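Local coordinates for BlEst2 (Bacillus licheniformis, PDB 6WPX), which probably hydrolyses ester bonds as a lipase-like esterase and is captured here in its propeptide form, whose C-terminal domain has autoinhibitory effects, at residues Gly221-Leu224 with Asn225-Gly228; Gly182-Lys185 with Ser186-Asp189. One frame throughout, in Å; residues are numbered along the deposited sequence.

In the fold
Both contacts are local, made within eight consecutive residues, and both set a methionine against an aromatic ring three positions away. They belong to different helices: interaction 2 lies wholly within helix 181-191, whereas interaction 1 runs from helix 218-224 into the loop that follows. Their centres are about 21 Å apart and their nearest atoms about 11 Å, so they do not touch. Each is mainly buried. The side-chain contacts of interaction 1 are largely apolar, with Asn225 and Phe227 at its exposed side; interaction 2 adds a buried arginine and a partly exposed lysine. Both meet the C-terminal part of the chain, interaction 1 at strands 290-297 and 313-320, interaction 2 at strand 479-480.

Interaction 1. Residues Gly221-Leu224 with Asn225-Gly228; sequences GVYL and NMFG
Met226 lays its terminal methyl over one face of the Tyr223 ring: CE stands 3.6 Å from the ring centroid, 15° off the normal, which defines a CH-pi contact. The sulfur SD is farther, 5.3 Å from the same centroid. The bend of Met226 at chi3 (-59°) folds its methyl back onto the ring. Leu153, Leu156 and Ile292 also pack on Tyr223, making this the dense, buried part. With an alanine at Tyr223, the Met226 methyl would probably lose the surface it rests on and a gap would open toward those three residues.

The other side is looser. Phe227, an exposed residue, meets Tyr223 through a CE2-CE2 approach of 3.8 Å, while Leu224 CD2 comes only to 4.2 Å from Phe227 CD2. Asn225, also exposed, has its OD1 weakly bonded to Asn230 ND2, which also binds Gly221 O.

Short backbone bonds close the helix between these two sides. Leu224 O accepts from Phe227 N at 2.8 Å and Gly228 N at 3.0 Å, and Met226 N binds Tyr223 O at 3.2 Å. This mixture of three- and four-residue spacings is that of a helix giving way to a loop, here carrying a Met-aromatic contact.

Interaction 2. Residues Gly182-Lys185 with Ser186-Asp189; sequences GFMK and SFRD
The methyl of Met184 touches two flat groups at once, the Phe187 ring and the buried Arg188 guanidinium. Its CE lies 3.6 Å from Phe187 CD2 and 3.9 Å from Arg188 NH2, approaching both groups obliquely. NH2 itself is at the edge of the Phe187 ring, in its plane, so methyl, ring and cation share one small cluster. Two successive bends of Met184, chi2 -55° and chi3 -59°, curl the chain and bring its methyl round to the ring. The two side chains run side by side in the same direction, and the sulfur SD lies 5.2 Å from the ring centroid, 44° off the normal.

Arg188 passes across Met184, and the bends of its chain at chi2 and chi3 turn the guanidinium so that NH2 reaches the ring edge. Its CG passes 3.1 Å from Met184 O, the same carbonyl that accepts the bond from Arg188 N at 2.8 Å. The buried guanidinium finds its polar partners outside the segments: NH1 meets Asp192 in a salt bridge and Gln126 in a hydrogen bond, and NH2 binds His148 O. Together these probably fix its rotation.

The backbone repeats the four-residue bond, with Phe187 N to Phe183 O at 2.9 Å and Asp189 N to Lys185 O at 3.0 Å. Ser186 N to Gly182 O is weak. Lys185 leaves this cluster behind, its NZ bonded to Glu481 O, and Phe480 packs on Lys185, Ser186 and Asp189. Met91 and Ile123, from helices 91-109 and 121-131, cover Met184 and Phe187. The arrangement is a regular alpha-helix with a Met-aromatic contact at three-residue spacing, joining helices of the alpha/beta-hydrolase part on one flank to the C-terminal strand 479-480 on another.

Interaction 1. Residues Gly221-Leu224 with Asn225-Gly228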
ATOM      1  N   GLY A 221       0.547  -2.688  -9.037  1.00 14.79           N
ATOM      2  CA  GLY A 221      -0.716  -3.279  -9.469  1.00 14.45           C
ATOM      3  C   GLY A 221      -0.729  -4.798  -9.481  1.00 19.04           C
ATOM      4  O   GLY A 221      -1.633  -5.414  -8.917  1.00 18.28           O
ATOM      5  N   VAL A 222       0.274  -5.419 -10.099  1.00 16.34           N
ATOM      6  CA  VAL A 222       0.342  -6.887 -10.184  1.00 15.51           C
ATOM      7  C   VAL A 222       0.690  -7.482  -8.819  1.00 16.48           C
ATOM      8  O   VAL A 222       0.229  -8.560  -8.511  1.00 16.96           O
ATOM      9  CB  VAL A 222       1.233  -7.429 -11.342  1.00 19.75           C
ATOM     10  CG1 VAL A 222       0.751  -6.909 -12.705  1.00 19.62           C
ATOM     11  CG2 VAL A 222       2.688  -7.085 -11.131  1.00 19.08           C
ATOM     12  N   TYR A 223       1.452  -6.762  -7.988  1.00 13.49           N
ATOM     13  CA  TYR A 223       1.712  -7.212  -6.620  1.00 13.17           C
ATOM     14  C   TYR A 223       0.379  -7.227  -5.855  1.00 15.33           C
ATOM     15  O   TYR A 223       0.003  -8.229  -5.261  1.00 14.46           O
ATOM     16  CB  TYR A 223       2.723  -6.307  -5.900  1.00 12.35           C
ATOM     17  CG  TYR A 223       3.158  -6.917  -4.584  1.00 13.48           C
ATOM     18  CD1 TYR A 223       4.153  -7.894  -4.537  1.00 15.14           C
ATOM     19  CD2 TYR A 223       2.523  -6.574  -3.396  1.00 13.85           C
ATOM     20  CE1 TYR A 223       4.499  -8.511  -3.339  1.00 16.43           C
ATOM     21  CE2 TYR A 223       2.896  -7.150  -2.185  1.00 14.82           C
ATOM     22  CZ  TYR A 223       3.862  -8.134  -2.165  1.00 21.97           C
ATOM     23  OH  TYR A 223       4.203  -8.685  -0.965  1.00 21.92           O
ATOM     24  N   LEU A 224      -0.345  -6.109  -5.889  1.00 12.14           N
ATOM     25  CA  LEU A 224      -1.606  -6.017  -5.164  1.00  9.90           C
ATOM     26  C   LEU A 224      -2.720  -6.870  -5.778  1.00 14.82           C
ATOM     27  O   LEU A 224      -3.643  -7.240  -5.053  1.00 15.78           O
ATOM     28  CB  LEU A 224      -2.037  -4.560  -4.983  1.00  8.33           C
ATOM     29  CG  LEU A 224      -1.130  -3.694  -4.132  1.00 13.24           C
ATOM     30  CD1 LEU A 224      -1.646  -2.286  -4.097  1.00 14.38           C
ATOM     31  CD2 LEU A 224      -0.988  -4.229  -2.688  1.00  8.79           C
ATOM     32  N   ASN A 225      -2.593  -7.263  -7.066  1.00 12.56           N
ATOM     33  CA  ASN A 225      -3.534  -8.188  -7.729  1.00 14.36           C
ATOM     34  C   ASN A 225      -3.569  -9.532  -7.000  1.00 18.68           C
ATOM     35  O   ASN A 225      -4.559 -10.235  -7.107  1.00 19.17           O
ATOM     36  CB  ASN A 225      -3.133  -8.442  -9.191  1.00 17.71           C
ATOM     37  CG  ASN A 225      -3.707  -7.438 -10.137  1.00 27.80           C
ATOM     38  OD1 ASN A 225      -4.470  -6.563  -9.749  1.00 21.04           O
ATOM     39  ND2 ASN A 225      -3.306  -7.511 -11.373  1.00 19.85           N
ATOM     40  N   MET A 226      -2.527  -9.860  -6.230  1.00 14.27           N
ATOM     41  CA  MET A 226      -2.517 -11.107  -5.451  1.00 14.62           C
ATOM     42  C   MET A 226      -3.557 -11.039  -4.338  1.00 21.28           C
ATOM     43  O   MET A 226      -3.965 -12.076  -3.839  1.00 22.12           O
ATOM     44  CB  MET A 226      -1.142 -11.345  -4.835  1.00 14.59           C
ATOM     45  CG  MET A 226      -0.046 -11.614  -5.879  1.00 16.75           C
ATOM     46  SD  MET A 226       1.471 -12.115  -5.064  1.00 19.69           S
ATOM     47  CE  MET A 226       1.807 -10.635  -3.989  1.00 16.56           C
ATOM     48  N   PHE A 227      -3.939  -9.809  -3.914  1.00 18.05           N
ATOM     49  CA  PHE A 227      -4.898  -9.542  -2.839  1.00 17.56           C
ATOM     50  C   PHE A 227      -6.289  -9.209  -3.381  1.00 21.30           C
ATOM     51  O   PHE A 227      -7.267  -9.634  -2.785  1.00 22.13           O
ATOM     52  CB  PHE A 227      -4.382  -8.423  -1.917  1.00 18.73           C
ATOM     53  CG  PHE A 227      -3.024  -8.702  -1.314  1.00 20.53           C
ATOM     54  CD1 PHE A 227      -2.904  -9.421  -0.127  1.00 24.62           C
ATOM     55  CD2 PHE A 227      -1.864  -8.241  -1.929  1.00 21.01           C
ATOM     56  CE1 PHE A 227      -1.645  -9.679   0.431  1.00 25.24           C
ATOM     57  CE2 PHE A 227      -0.607  -8.502  -1.373  1.00 24.00           C
ATOM     58  CZ  PHE A 227      -0.504  -9.211  -0.196  1.00 22.82           C
ATOM     59  N   GLY A 228      -6.362  -8.465  -4.492  1.00 16.34           N
ATOM     60  CA  GLY A 228      -7.637  -8.123  -5.121  1.00 15.72           C
ATOM     61  C   GLY A 228      -7.546  -6.872  -5.970  1.00 17.53           C
ATOM     62  O   GLY A 228      -6.444  -6.366  -6.215  1.00 13.92           O
TER

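Interaction 2. Residues Gly182-Lys185 with Ser186-Asp189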
ATOM      1  N   GLY A 182      -0.848  -4.214   9.835  1.00 22.35           N
ATOM      2  CA  GLY A 182      -0.953  -4.558  11.252  1.00 23.85           C
ATOM      3  C   GLY A 182      -1.186  -3.307  12.079  1.00 25.36           C
ATOM      4  O   GLY A 182      -2.037  -3.296  12.966  1.00 25.18           O
ATOM      5  N   PHE A 183      -0.416  -2.241  11.781  1.00 21.08           N
ATOM      6  CA  PHE A 183      -0.505  -0.935  12.457  1.00 21.16           C
ATOM      7  C   PHE A 183      -1.869  -0.309  12.152  1.00 23.10           C
ATOM      8  O   PHE A 183      -2.522   0.203  13.055  1.00 22.29           O
ATOM      9  CB  PHE A 183       0.604  -0.002  11.929  1.00 23.00           C
ATOM     10  CG  PHE A 183       0.844   1.229  12.767  1.00 26.11           C
ATOM     11  CD1 PHE A 183       0.066   2.369  12.598  1.00 28.50           C
ATOM     12  CD2 PHE A 183       1.842   1.247  13.742  1.00 29.89           C
ATOM     13  CE1 PHE A 183       0.294   3.514  13.374  1.00 29.98           C
ATOM     14  CE2 PHE A 183       2.078   2.397  14.506  1.00 32.85           C
ATOM     15  CZ  PHE A 183       1.308   3.529  14.302  1.00 29.95           C
ATOM     16  N   MET A 184      -2.303  -0.362  10.883  1.00 15.99           N
ATOM     17  CA  MET A 184      -3.602   0.187  10.523  1.00 16.38           C
ATOM     18  C   MET A 184      -4.745  -0.606  11.122  1.00 22.12           C
ATOM     19  O   MET A 184      -5.754  -0.000  11.443  1.00 22.40           O
ATOM     20  CB  MET A 184      -3.746   0.371   9.006  1.00 16.73           C
ATOM     21  CG  MET A 184      -2.919   1.550   8.466  1.00 17.81           C
ATOM     22  SD  MET A 184      -3.244   3.132   9.276  1.00 21.00           S
ATOM     23  CE  MET A 184      -4.996   3.336   8.966  1.00 16.64           C
ATOM     24  N   LYS A 185      -4.582  -1.936  11.353  1.00 20.50           N
ATOM     25  CA  LYS A 185      -5.645  -2.735  11.995  1.00 21.41           C
ATOM     26  C   LYS A 185      -5.891  -2.215  13.416  1.00 25.68           C
ATOM     27  O   LYS A 185      -7.037  -2.055  13.829  1.00 26.67           O
ATOM     28  CB  LYS A 185      -5.298  -4.237  11.996  1.00 24.03           C
ATOM     29  CG  LYS A 185      -6.362  -5.145  12.641  1.00 32.00           C
ATOM     30  CD  LYS A 185      -7.492  -5.490  11.694  1.00 40.80           C
ATOM     31  CE  LYS A 185      -8.576  -6.333  12.328  1.00 48.19           C
ATOM     32  NZ  LYS A 185      -8.228  -7.774  12.339  1.00 48.51           N
ATOM     33  N   SER A 186      -4.800  -1.913  14.132  1.00 24.17           N
ATOM     34  CA  SER A 186      -4.827  -1.348  15.477  1.00 25.82           C
ATOM     35  C   SER A 186      -5.422   0.082  15.413  1.00 28.83           C
ATOM     36  O   SER A 186      -6.298   0.397  16.209  1.00 29.27           O
ATOM     37  CB  SER A 186      -3.419  -1.327  16.047  1.00 28.39           C
ATOM     38  OG  SER A 186      -3.348  -0.649  17.288  1.00 31.49           O
ATOM     39  N   PHE A 187      -4.990   0.927  14.438  1.00 24.14           N
ATOM     40  CA  PHE A 187      -5.545   2.280  14.268  1.00 24.95           C
ATOM     41  C   PHE A 187      -7.057   2.181  14.047  1.00 28.14           C
ATOM     42  O   PHE A 187      -7.798   2.907  14.691  1.00 28.21           O
ATOM     43  CB  PHE A 187      -4.873   3.053  13.109  1.00 25.20           C
ATOM     44  CG  PHE A 187      -5.435   4.450  12.920  1.00 26.21           C
ATOM     45  CD1 PHE A 187      -5.011   5.509  13.723  1.00 29.20           C
ATOM     46  CD2 PHE A 187      -6.425   4.699  11.969  1.00 25.76           C
ATOM     47  CE1 PHE A 187      -5.567   6.791  13.574  1.00 29.00           C
ATOM     48  CE2 PHE A 187      -6.982   5.972  11.829  1.00 27.84           C
ATOM     49  CZ  PHE A 187      -6.538   7.014  12.612  1.00 26.70           C
ATOM     50  N   ARG A 188      -7.514   1.241  13.189  1.00 24.15           N
ATOM     51  CA  ARG A 188      -8.942   0.990  12.935  1.00 23.89           C
ATOM     52  C   ARG A 188      -9.660   0.661  14.247  1.00 30.21           C
ATOM     53  O   ARG A 188     -10.704   1.245  14.546  1.00 29.91           O
ATOM     54  CB  ARG A 188      -9.135  -0.171  11.927  1.00 19.91           C
ATOM     55  CG  ARG A 188      -8.726   0.162  10.489  1.00 18.69           C
ATOM     56  CD  ARG A 188      -9.878   0.672   9.610  1.00 21.32           C
ATOM     57  NE  ARG A 188     -10.472   1.876  10.184  1.00 21.24           N
ATOM     58  CZ  ARG A 188      -9.958   3.093  10.080  1.00 23.95           C
ATOM     59  NH1 ARG A 188     -10.513   4.106  10.718  1.00 17.72           N
ATOM     60  NH2 ARG A 188      -8.894   3.311   9.314  1.00 20.62           N
ATOM     61  N   ASP A 189      -9.067  -0.233  15.056  1.00 29.48           N
ATOM     62  CA  ASP A 189      -9.630  -0.640  16.340  1.00 31.22           C
ATOM     63  C   ASP A 189      -9.845   0.539  17.322  1.00 36.25           C
ATOM     64  O   ASP A 189     -10.867   0.575  18.001  1.00 35.30           O
ATOM     65  CB  ASP A 189      -8.776  -1.740  16.973  1.00 34.13           C
ATOM     66  CG  ASP A 189      -9.348  -2.249  18.288  1.00 41.83           C
ATOM     67  OD1 ASP A 189     -10.288  -3.071  18.246  1.00 43.09           O
ATOM     68  OD2 ASP A 189      -8.898  -1.775  19.355  1.00 45.72           O
TER